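Local structure of anaphase-promoting complex subunit cut9 (Schizosaccharomyces pombe, 2XPI) at residues 201-204 with 205-208; 231-234 with 235-238; 209-213 with 214-218. The protein is a subunit of the anaphase-promoting complex/cyclosome, the ubiquitin ligase that controls progression through mitosis and the G1 phase of the cell cycle. All coordinates share one frame; numbering follows the deposited sequence.

Contact 1 of 3, residues 201-204 with 205-208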
loop_
_atom_site.group_PDB
_atom_site.type_symbol
_atom_site.label_atom_id
_atom_site.label_comp_id
_atom_site.label_asym_id
_atom_site.label_seq_id
_atom_site.Cartn_x
_atom_site.Cartn_y
_atom_site.Cartn_z
ATOM N N SER A 201 -11.638 8.309 18.970
ATOM C CA SER A 201 -10.645 7.984 17.956
ATOM C C SER A 201 -9.269 8.552 18.256
ATOM O O SER A 201 -8.250 7.940 17.938
ATOM C CB SER A 201 -11.121 8.459 16.579
ATOM O OG SER A 201 -12.330 7.796 16.218
ATOM N N MET A 202 -9.225 9.724 18.868
ATOM C CA MET A 202 -7.934 10.306 19.204
ATOM C C MET A 202 -7.256 9.629 20.428
ATOM O O MET A 202 -6.025 9.586 20.512
ATOM C CB MET A 202 -8.053 11.829 19.361
ATOM C CG MET A 202 -8.410 12.538 18.063
ATOM S SD MET A 202 -8.209 14.330 18.144
ATOM C CE MET A 202 -9.734 14.862 18.902
ATOM N N CYS A 203 -8.050 9.096 21.359
ATOM C CA CYS A 203 -7.490 8.313 22.473
ATOM C C CYS A 203 -6.953 7.004 21.933
ATOM O O CYS A 203 -5.976 6.478 22.454
ATOM C CB CYS A 203 -8.538 7.989 23.540
ATOM S SG CYS A 203 -9.057 9.353 24.607
ATOM N N TYR A 204 -7.609 6.474 20.901
ATOM C CA TYR A 204 -7.148 5.250 20.282
ATOM C C TYR A 204 -5.808 5.545 19.662
ATOM O O TYR A 204 -4.874 4.738 19.739
ATOM C CB TYR A 204 -8.120 4.768 19.204
ATOM C CG TYR A 204 -7.496 3.757 18.266
ATOM C CD1 TYR A 204 -7.279 2.454 18.669
ATOM C CD2 TYR A 204 -7.103 4.120 16.981
ATOM C CE1 TYR A 204 -6.699 1.537 17.822
ATOM C CE2 TYR A 204 -6.523 3.208 16.126
ATOM C CZ TYR A 204 -6.323 1.921 16.549
ATOM O OH TYR A 204 -5.738 1.001 15.695
ATOM N N LEU A 205 -5.715 6.717 19.048
ATOM C CA LEU A 205 -4.511 7.097 18.335
ATOM C C LEU A 205 -3.412 7.255 19.363
ATOM O O LEU A 205 -2.295 6.762 19.187
ATOM C CB LEU A 205 -4.735 8.399 17.586
ATOM C CG LEU A 205 -4.363 8.451 16.104
ATOM C CD1 LEU A 205 -4.646 7.145 15.373
ATOM C CD2 LEU A 205 -5.105 9.614 15.466
ATOM N N ARG A 206 -3.747 7.923 20.459
ATOM C CA ARG A 206 -2.809 8.076 21.563
ATOM C C ARG A 206 -2.374 6.719 22.106
ATOM O O ARG A 206 -1.231 6.550 22.515
ATOM C CB ARG A 206 -3.406 8.923 22.673
ATOM C CG ARG A 206 -2.520 10.078 23.033
ATOM C CD ARG A 206 -2.806 10.552 24.418
ATOM N NE ARG A 206 -4.229 10.475 24.628
ATOM C CZ ARG A 206 -5.106 11.264 24.026
ATOM N NH1 ARG A 206 -4.704 12.213 23.190
ATOM N NH2 ARG A 206 -6.394 11.105 24.276
ATOM N N GLY A 207 -3.289 5.757 22.105
ATOM C CA GLY A 207 -2.960 4.405 22.498
ATOM C C GLY A 207 -1.920 3.810 21.565
ATOM O O GLY A 207 -0.965 3.185 22.022
ATOM N N GLN A 208 -2.098 4.009 20.256
ATOM C CA GLN A 208 -1.173 3.470 19.253
ATOM C C GLN A 208 0.243 4.003 19.420
ATOM O O GLN A 208 1.223 3.288 19.194
ATOM C CB GLN A 208 -1.654 3.833 17.862
ATOM C CG GLN A 208 -2.848 3.049 17.400
ATOM C CD GLN A 208 -2.468 1.661 16.963
ATOM O OE1 GLN A 208 -1.937 0.880 17.739
ATOM N NE2 GLN A 208 -2.728 1.351 15.702
#
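Gln208 lies one helical turn beyond Tyr204 and packs against its ring. At the base of the glutamine, CB passes the Tyr204 carbonyl oxygen, which already receives the Gln208 backbone N at 2.9 Å. The next atom, CG, stands over one face of the ring: it is 4.1 Å from the Tyr204 ring centroid and 24° off the normal, a CH-pi contact displaced toward the rim. With CG beside the backbone N, the chain bends at the following bond (chi2 -77°), and this turn carries CD along the ring to the neighbourhood of the phenol oxygen. NE2 ends 3.0 Å from Tyr204 OH, but the angle is too poor for a hydrogen bond. OE1 instead reaches Tyr223 OH in a weak one, while the amide is inclined 36° to the ring.

The segment is continuous helix, part of helix 198-212 in the fourth tetratricopeptide repeat, and three further backbone bonds run through it: Leu205 N to Ser201 O, Arg206 N to Met202 O and Gly207 N to Cys203 O. The Tyr204 ring also packs on helix 234-242, touching Glu235 and Gln239.

On another side of the helix, Arg206 bends at chi3 and folds back along the preceding turn. One face of its guanidinium looks onto Met202 O, and Cys203 SG sits at the edge, 3.2 Å from Arg206 NH2. NH1 is hydrogen-bonded to Gly174 O, and Arg206 forms a gold(I) cyanide site together with Asn177.

Contact 2 of 3, residues 231-234 with 235-238; sequences AKCY and EAFD
The rings of Tyr234 and Phe237 meet in the first turn of helix 234-242, which opens the fifth tetratricopeptide repeat, with Tyr234 CD1 placed at the edge of the phenylalanine ring, near its plane, and 4.0 Å from Phe237 CD2. A third flat group, the carboxylate of Asp238, is turned to within 1° of the tyrosine ring plane, although the touch itself comes from further back, where Asp238 CB approaches Tyr234 CE2 at 3.7 Å. Both rings have a stacking partner beyond this turn: Phe237 with Tyr275 of helix 268-276, and Tyr234 with Phe105 of the second subunit.

The helix is entered from the loop that follows helix 216-229. Cys233 occupies the N-cap and is also the centre of an inverse gamma turn, closed by Tyr234 N to Lys232 O at 2.7 Å. Helical bonding then takes hold with Asp238 N to Tyr234 O, 2.8 Å and 163° at the hydrogen.

Tyr234 reaches its neighbours because CG is anti to the backbone N (chi1 173°), which sets the ring obliquely across the side chains of Phe237 and Asp238. With an alanine here, the edge of Phe237 and the CB of Asp238 would probably lose their cover, and Phe105 of the second subunit its stacking partner. Glu235 also faces the dimer interface, its OE2 hydrogen-bonded to the backbone N of Cys102 of the second subunit.

At the cap itself, Ala236 N makes a weak bond to Cys233 O at 3.2 Å, and the methyl of the alanine packs against the cysteine sulfur, Ala236 CB to Cys233 SG 3.9 Å.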
loop_
_atom_site.group_PDB
_atom_site.type_symbol
_atom_site.label_atom_id
_atom_site.label_comp_id
_atom_site.label_asym_id
_atom_site.label_seq_id
_atom_site.Cartn_x
_atom_site.Cartn_y
_atom_site.Cartn_z
ATOM N N ALA A 231 -18.564 3.401 23.061
ATOM C CA ALA A 231 -18.539 1.951 22.971
ATOM C C ALA A 231 -18.302 1.445 21.557
ATOM O O ALA A 231 -18.067 0.263 21.368
ATOM C CB ALA A 231 -19.834 1.377 23.508
ATOM N N LYS A 232 -18.374 2.326 20.562
ATOM C CA LYS A 232 -18.251 1.892 19.167
ATOM C C LYS A 232 -16.800 1.836 18.695
ATOM O O LYS A 232 -16.503 1.287 17.642
ATOM C CB LYS A 232 -19.120 2.731 18.220
ATOM C CG LYS A 232 -20.612 2.661 18.541
ATOM C CD LYS A 232 -21.504 3.274 17.439
ATOM C CE LYS A 232 -21.078 4.686 17.038
ATOM N NZ LYS A 232 -21.038 5.610 18.189
ATOM N N CYS A 233 -15.889 2.375 19.492
ATOM C CA CYS A 233 -14.463 2.281 19.168
ATOM C C CYS A 233 -13.891 0.859 19.324
ATOM O O CYS A 233 -13.076 0.568 20.199
ATOM C CB CYS A 233 -13.655 3.264 19.996
ATOM S SG CYS A 233 -12.083 3.509 19.282
ATOM N N TYR A 234 -14.312 -0.013 18.432
ATOM C CA TYR A 234 -13.837 -1.369 18.424
ATOM C C TYR A 234 -12.352 -1.534 18.014
ATOM O O TYR A 234 -11.773 -2.575 18.299
ATOM C CB TYR A 234 -14.785 -2.209 17.556
ATOM C CG TYR A 234 -14.355 -3.625 17.301
ATOM C CD1 TYR A 234 -14.963 -4.684 17.954
ATOM C CD2 TYR A 234 -13.359 -3.903 16.375
ATOM C CE1 TYR A 234 -14.578 -5.988 17.704
ATOM C CE2 TYR A 234 -12.975 -5.182 16.112
ATOM C CZ TYR A 234 -13.572 -6.229 16.778
ATOM O OH TYR A 234 -13.146 -7.516 16.500
ATOM N N GLU A 235 -11.727 -0.548 17.365
ATOM C CA GLU A 235 -10.298 -0.683 17.047
ATOM C C GLU A 235 -9.523 -0.726 18.352
ATOM O O GLU A 235 -8.498 -1.395 18.431
ATOM C CB GLU A 235 -9.707 0.469 16.203
ATOM C CG GLU A 235 -10.092 0.550 14.740
ATOM C CD GLU A 235 -9.519 -0.521 13.820
ATOM O OE1 GLU A 235 -8.302 -0.793 13.789
ATOM O OE2 GLU A 235 -10.318 -1.062 13.051
ATOM N N ALA A 236 -9.989 0.037 19.346
ATOM C CA ALA A 236 -9.406 0.038 20.686
ATOM C C ALA A 236 -9.578 -1.315 21.399
ATOM O O ALA A 236 -8.611 -1.903 21.866
ATOM C CB ALA A 236 -10.019 1.142 21.514
ATOM N N PHE A 237 -10.817 -1.780 21.489
ATOM C CA PHE A 237 -11.168 -3.087 22.034
ATOM C C PHE A 237 -10.319 -4.166 21.391
ATOM O O PHE A 237 -9.728 -5.014 22.065
ATOM C CB PHE A 237 -12.647 -3.369 21.727
ATOM C CG PHE A 237 -13.201 -4.556 22.430
ATOM C CD1 PHE A 237 -13.125 -4.662 23.812
ATOM C CD2 PHE A 237 -13.819 -5.569 21.720
ATOM C CE1 PHE A 237 -13.637 -5.777 24.474
ATOM C CE2 PHE A 237 -14.346 -6.674 22.372
ATOM C CZ PHE A 237 -14.249 -6.781 23.750
ATOM N N ASP A 238 -10.258 -4.138 20.070
ATOM C CA ASP A 238 -9.474 -5.124 19.370
ATOM C C ASP A 238 -7.989 -5.029 19.742
ATOM O O ASP A 238 -7.313 -6.042 19.819
ATOM C CB ASP A 238 -9.681 -5.006 17.866
ATOM C CG ASP A 238 -8.769 -5.924 17.090
ATOM O OD1 ASP A 238 -7.931 -5.416 16.304
ATOM O OD2 ASP A 238 -8.861 -7.155 17.295
#

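Contact 3 of 3, residues 209-213 with 214-218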
loop_
_atom_site.group_PDB
_atom_site.type_symbol
_atom_site.label_atom_id
_atom_site.label_comp_id
_atom_site.label_asym_id
_atom_site.label_seq_id
_atom_site.Cartn_x
_atom_site.Cartn_y
_atom_site.Cartn_z
ATOM N N VAL A 209 0.344 5.278 19.785
ATOM C CA VAL A 209 1.633 5.919 20.013
ATOM C C VAL A 209 2.313 5.261 21.214
ATOM O O VAL A 209 3.445 4.775 21.123
ATOM C CB VAL A 209 1.473 7.447 20.279
ATOM C CG1 VAL A 209 2.748 8.024 20.873
ATOM C CG2 VAL A 209 1.094 8.183 19.010
ATOM N N TYR A 210 1.610 5.243 22.343
ATOM C CA TYR A 210 2.157 4.678 23.571
ATOM C C TYR A 210 2.611 3.233 23.413
ATOM O O TYR A 210 3.571 2.815 24.043
ATOM C CB TYR A 210 1.166 4.821 24.715
ATOM C CG TYR A 210 1.218 6.193 25.325
ATOM C CD1 TYR A 210 2.438 6.808 25.568
ATOM C CD2 TYR A 210 0.063 6.871 25.673
ATOM C CE1 TYR A 210 2.505 8.051 26.125
ATOM C CE2 TYR A 210 0.127 8.124 26.238
ATOM C CZ TYR A 210 1.350 8.705 26.454
ATOM O OH TYR A 210 1.425 9.952 27.013
ATOM N N THR A 211 1.923 2.474 22.568
ATOM C CA THR A 211 2.340 1.124 22.267
ATOM C C THR A 211 3.716 1.149 21.606
ATOM O O THR A 211 4.581 0.328 21.923
ATOM C CB THR A 211 1.340 0.450 21.334
ATOM O OG1 THR A 211 0.063 0.394 21.978
ATOM C CG2 THR A 211 1.792 -0.952 20.982
ATOM N N ASN A 212 3.918 2.099 20.695
ATOM C CA ASN A 212 5.172 2.185 19.954
ATOM C C ASN A 212 6.309 2.768 20.761
ATOM O O ASN A 212 7.467 2.598 20.398
ATOM C CB ASN A 212 4.997 2.961 18.656
ATOM C CG ASN A 212 4.304 2.139 17.581
ATOM O OD1 ASN A 212 4.894 1.216 17.023
ATOM N ND2 ASN A 212 3.044 2.472 17.290
ATOM N N LEU A 213 5.985 3.451 21.854
ATOM C CA LEU A 213 6.999 3.906 22.803
ATOM C C LEU A 213 7.178 2.869 23.928
ATOM O O LEU A 213 8.008 3.018 24.840
ATOM C CB LEU A 213 6.612 5.274 23.359
ATOM C CG LEU A 213 6.442 6.336 22.269
ATOM C CD1 LEU A 213 5.961 7.664 22.856
ATOM C CD2 LEU A 213 7.727 6.518 21.460
ATOM N N SER A 214 6.381 1.810 23.844
ATOM C CA SER A 214 6.430 0.722 24.799
ATOM C C SER A 214 6.049 1.165 26.208
ATOM O O SER A 214 6.587 0.636 27.190
ATOM C CB SER A 214 7.809 0.064 24.780
ATOM O OG SER A 214 8.157 -0.268 23.445
ATOM N N ASN A 215 5.135 2.138 26.300
ATOM C CA ASN A 215 4.454 2.427 27.558
ATOM C C ASN A 215 3.143 1.675 27.524
ATOM O O ASN A 215 2.075 2.273 27.422
ATOM C CB ASN A 215 4.175 3.919 27.778
ATOM C CG ASN A 215 5.303 4.801 27.323
ATOM O OD1 ASN A 215 6.195 4.363 26.600
ATOM N ND2 ASN A 215 5.268 6.068 27.730
ATOM N N PHE A 216 3.230 0.355 27.590
ATOM C CA PHE A 216 2.043 -0.480 27.554
ATOM C C PHE A 216 1.024 -0.174 28.661
ATOM O O PHE A 216 -0.165 -0.431 28.460
ATOM C CB PHE A 216 2.421 -1.962 27.509
ATOM C CG PHE A 216 3.339 -2.313 26.363
ATOM C CD1 PHE A 216 2.844 -2.404 25.060
ATOM C CD2 PHE A 216 4.703 -2.532 26.581
ATOM C CE1 PHE A 216 3.692 -2.715 23.995
ATOM C CE2 PHE A 216 5.557 -2.844 25.520
ATOM C CZ PHE A 216 5.053 -2.935 24.228
ATOM N N ASP A 217 1.453 0.393 29.798
ATOM C CA ASP A 217 0.489 0.791 30.841
ATOM C C ASP A 217 -0.342 2.020 30.472
ATOM O O ASP A 217 -1.531 2.101 30.803
ATOM C CB ASP A 217 1.115 1.002 32.228
ATOM C CG ASP A 217 2.618 1.112 32.197
ATOM O OD1 ASP A 217 3.266 0.198 32.734
ATOM O OD2 ASP A 217 3.158 2.112 31.670
ATOM N N ARG A 218 0.288 2.983 29.806
ATOM C CA ARG A 218 -0.409 4.191 29.413
ATOM C C ARG A 218 -1.270 3.946 28.177
ATOM O O ARG A 218 -2.286 4.627 27.969
ATOM C CB ARG A 218 0.583 5.323 29.172
ATOM C CG ARG A 218 0.137 6.615 29.818
ATOM C CD ARG A 218 1.274 7.285 30.528
ATOM N NE ARG A 218 1.793 8.399 29.754
ATOM C CZ ARG A 218 2.233 9.529 30.294
ATOM N NH1 ARG A 218 2.213 9.686 31.614
ATOM N NH2 ARG A 218 2.692 10.498 29.511
#
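Tyr210 binds the segment that follows it through both its backbone oxygen and its side chain. The backbone bonds come first: Asn215 N reaches Tyr210 O at 2.8 Å, and Ser214 N makes a weak bond to Thr211 O at 3.0 Å. With Ser214 at positive phi, this is a Schellman motif, which ends helix 198-212 and turns the chain into helix 216-229, the second helix of the same tetratricopeptide repeat.

Packing over the tyrosine ring comes from Arg218, whose CB stands 4.0 Å from the Tyr210 ring centroid and 15° off its normal, a CH-pi contact. A second apolar touch, Thr211 CG2 to Phe216 CE1 at 4.0 Å, joins side chains that cross at about a right angle.

Among polar groups, bends at chi2 and chi3 carry the arginine past the ring to its hydroxyl. Arg218 NH2 donates to Tyr210 OH at 2.9 Å, with the oxygen 23° out of the guanidinium plane and that plane 76° from the ring. NH2 also forms a salt bridge with Glu175 OE2, and the tyrosine hydroxyl is hydrogen-bonded to Glu175 O.

Glu175 thus meets both partners, its carboxylate probably balancing the arginine's charge, and the shared bonds tie the start of helix 216-229 to the chain just after helix 166-173.

In the fold
Along the chain the order is contact 1, contact 3, contact 2. Contacts 1 and 3 adjoin on helix 198-212, their centres 11 Å apart; contact 3 carries the chain round into helix 216-229 to complete the fourth repeat, and contact 2 opens helix 234-242 of the fifth. The first helices of these consecutive repeats pack side by side, so contact 2 touches contact 1, again with centres 11 Å apart, and Tyr204 CE1 packs 3.5 Å from Glu235 O. Contacts 2 and 3 lie about 17 Å apart between centres and do not touch. Repeats 1-7 mediate homodimerization, and contacts 1 and 2 both have residues touching the second subunit, whereas contact 3 has none.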